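Side-chain contact in mandelate racemase/muconate lactonizing enzyme family protein (Azoarcus sp., PDB 2QDE), which belongs to the enolase superfamily, joining an enolase-like N-terminal domain to a TIM-barrel domain that carries a barium ion in this structure: residues 316-319 with 320-324. Sequence-based numbering, arbitrary orientation.
Sequences NDWI and AQFPQ
An edge-to-face aromatic pair, Trp318 with Phe322, spans a short 3-10 turn in the loop between helix 303-315 and helix 328-332. Phe322 presents its edge to the face of the indole, the planes standing at 64°. The centroids of the indole five-membered ring and the Phe322 ring are 5.4 Å apart. CE2 of Phe322 comes within 3.7 Å of NE1 of Trp318. With CG anti to the backbone N (chi1 -174°), the indole is turned so that this face receives Phe322, while its NE1 donates to the backbone O of Leu292. CB of Gln321 lies over the centre of one phenyl face.

The backbone of the turn is tied by successive bonds. Asn316 contributes two acceptors: its O receives Ala320 N at 3.0 Å, whereas its side-chain OD1 takes Ile319 N at 3.0 Å in the carbonyl plane, an Asx motif at the end of the helix. Next, Phe322 N reaches Ile319 O at 3.2 Å, almost straight at 175° although the donor stands above the carbonyl plane.

Gln324, bent at chi2, lays its amide against Ile319, with OE1 3.4 Å from CD1 of Ile319. The same amide folds back, NE2 donating to Phe322 O at 2.8 Å; NE2 also donates to Val294 O, and OE1 accepts from Cys296 N. Asp317 OD2 forms a salt bridge with Arg288, and its backbone N donates a hydrogen bond to Glu87 of a second subunit.

Because both ends of the buried Gln324 amide are engaged, its rotation is fixed and its polarity satisfied beside the aliphatic Ile319. These Gln324 bonds tie the turn to strand 294-296, on which Trp318 and Ile319 also pack, while the aromatic pair holds the turn itself together.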
ATOM      1  N   ASN A 316      32.809  -3.680 -14.941  1.00 15.78           N
ATOM      2  CA  ASN A 316      31.730  -3.244 -14.054  1.00 14.88           C
ATOM      3  C   ASN A 316      31.878  -3.755 -12.626  1.00 13.91           C
ATOM      4  O   ASN A 316      31.784  -4.951 -12.359  1.00 15.27           O
ATOM      5  CB  ASN A 316      30.376  -3.648 -14.641  1.00 13.86           C
ATOM      6  CG  ASN A 316      29.213  -3.092 -13.854  1.00 15.87           C
ATOM      7  OD1 ASN A 316      28.710  -3.733 -12.936  1.00 15.59           O
ATOM      8  ND2 ASN A 316      28.786  -1.883 -14.204  1.00 15.15           N
ATOM      9  N   ASP A 317      32.105  -2.818 -11.715  1.00 14.53           N
ATOM     10  CA  ASP A 317      32.310  -3.121 -10.307  1.00 15.53           C
ATOM     11  C   ASP A 317      31.240  -4.005  -9.673  1.00 15.75           C
ATOM     12  O   ASP A 317      31.548  -4.932  -8.926  1.00 14.37           O
ATOM     13  CB  ASP A 317      32.426  -1.825  -9.512  1.00 15.70           C
ATOM     14  CG  ASP A 317      32.817  -2.072  -8.077  1.00 19.75           C
ATOM     15  OD1 ASP A 317      33.935  -2.589  -7.853  1.00 21.13           O
ATOM     16  OD2 ASP A 317      32.007  -1.762  -7.183  1.00 21.77           O
ATOM     17  N   TRP A 318      29.981  -3.725  -9.978  1.00 15.52           N
ATOM     18  CA  TRP A 318      28.907  -4.507  -9.407  1.00 15.32           C
ATOM     19  C   TRP A 318      28.881  -5.953  -9.875  1.00 14.04           C
ATOM     20  O   TRP A 318      28.802  -6.867  -9.062  1.00 15.13           O
ATOM     21  CB  TRP A 318      27.548  -3.877  -9.705  1.00 14.53           C
ATOM     22  CG  TRP A 318      26.468  -4.612  -8.981  1.00 15.96           C
ATOM     23  CD1 TRP A 318      25.595  -5.528  -9.501  1.00 15.89           C
ATOM     24  CD2 TRP A 318      26.223  -4.574  -7.574  1.00 16.19           C
ATOM     25  NE1 TRP A 318      24.820  -6.065  -8.498  1.00 15.35           N
ATOM     26  CE2 TRP A 318      25.186  -5.497  -7.305  1.00 16.47           C
ATOM     27  CE3 TRP A 318      26.781  -3.848  -6.512  1.00 15.29           C
ATOM     28  CZ2 TRP A 318      24.694  -5.715  -6.009  1.00 15.80           C
ATOM     29  CZ3 TRP A 318      26.293  -4.065  -5.221  1.00 15.72           C
ATOM     30  CH2 TRP A 318      25.258  -4.993  -4.985  1.00 16.12           C
ATOM     31  N   ILE A 319      28.948  -6.168 -11.181  1.00 15.84           N
ATOM     32  CA  ILE A 319      28.882  -7.524 -11.686  1.00 14.93           C
ATOM     33  C   ILE A 319      30.168  -8.322 -11.474  1.00 14.59           C
ATOM     34  O   ILE A 319      30.149  -9.553 -11.518  1.00 12.66           O
ATOM     35  CB  ILE A 319      28.471  -7.537 -13.179  1.00 14.65           C
ATOM     36  CG1 ILE A 319      27.859  -8.897 -13.530  1.00 14.21           C
ATOM     37  CG2 ILE A 319      29.669  -7.233 -14.057  1.00 14.59           C
ATOM     38  CD1 ILE A 319      27.098  -8.909 -14.836  1.00 14.06           C
ATOM     39  N   ALA A 320      31.272  -7.624 -11.216  1.00 14.61           N
ATOM     40  CA  ALA A 320      32.559  -8.279 -10.983  1.00 15.37           C
ATOM     41  C   ALA A 320      32.563  -9.085  -9.679  1.00 16.65           C
ATOM     42  O   ALA A 320      33.559  -9.721  -9.339  1.00 16.34           O
ATOM     43  CB  ALA A 320      33.684  -7.238 -10.956  1.00 12.82           C
ATOM     44  N   GLN A 321      31.447  -9.059  -8.956  1.00 18.08           N
ATOM     45  CA  GLN A 321      31.326  -9.777  -7.683  1.00 17.76           C
ATOM     46  C   GLN A 321      30.785 -11.197  -7.800  1.00 19.24           C
ATOM     47  O   GLN A 321      30.911 -11.988  -6.866  1.00 18.26           O
ATOM     48  CB  GLN A 321      30.381  -9.035  -6.738  1.00 18.05           C
ATOM     49  CG  GLN A 321      30.771  -7.633  -6.349  1.00 18.35           C
ATOM     50  CD  GLN A 321      29.666  -6.955  -5.565  1.00 21.12           C
ATOM     51  OE1 GLN A 321      28.602  -6.634  -6.109  1.00 22.10           O
ATOM     52  NE2 GLN A 321      29.898  -6.751  -4.277  1.00 19.48           N
ATOM     53  N   PHE A 322      30.179 -11.521  -8.938  1.00 17.97           N
ATOM     54  CA  PHE A 322      29.542 -12.825  -9.099  1.00 18.47           C
ATOM     55  C   PHE A 322      30.041 -13.692 -10.247  1.00 18.82           C
ATOM     56  O   PHE A 322      30.552 -13.182 -11.236  1.00 18.33           O
ATOM     57  CB  PHE A 322      28.043 -12.595  -9.277  1.00 18.03           C
ATOM     58  CG  PHE A 322      27.507 -11.482  -8.423  1.00 17.61           C
ATOM     59  CD1 PHE A 322      27.341 -11.661  -7.049  1.00 16.94           C
ATOM     60  CD2 PHE A 322      27.205 -10.239  -8.986  1.00 17.01           C
ATOM     61  CE1 PHE A 322      26.880 -10.615  -6.244  1.00 18.25           C
ATOM     62  CE2 PHE A 322      26.744  -9.185  -8.197  1.00 18.85           C
ATOM     63  CZ  PHE A 322      26.581  -9.375  -6.819  1.00 17.30           C
ATOM     64  N   PRO A 323      29.896 -15.027 -10.119  1.00 19.41           N
ATOM     65  CA  PRO A 323      30.342 -15.920 -11.193  1.00 19.46           C
ATOM     66  C   PRO A 323      29.430 -15.665 -12.391  1.00 19.68           C
ATOM     67  O   PRO A 323      28.252 -15.350 -12.225  1.00 18.85           O
ATOM     68  CB  PRO A 323      30.179 -17.313 -10.587  1.00 19.65           C
ATOM     69  CG  PRO A 323      29.062 -17.125  -9.572  1.00 22.58           C
ATOM     70  CD  PRO A 323      29.425 -15.797  -8.952  1.00 19.64           C
ATOM     71  N   GLN A 324      29.978 -15.794 -13.591  1.00 18.28           N
ATOM     72  CA  GLN A 324      29.217 -15.506 -14.791  1.00 18.71           C
ATOM     73  C   GLN A 324      28.894 -16.700 -15.689  1.00 20.02           C
ATOM     74  O   GLN A 324      29.232 -17.844 -15.374  1.00 20.35           O
ATOM     75  CB  GLN A 324      29.951 -14.418 -15.571  1.00 17.20           C
ATOM     76  CG  GLN A 324      30.193 -13.167 -14.732  1.00 16.00           C
ATOM     77  CD  GLN A 324      28.896 -12.488 -14.350  1.00 15.71           C
ATOM     78  OE1 GLN A 324      28.083 -12.177 -15.211  1.00 17.55           O
ATOM     79  NE2 GLN A 324      28.692 -12.258 -13.058  1.00 18.71           N
TER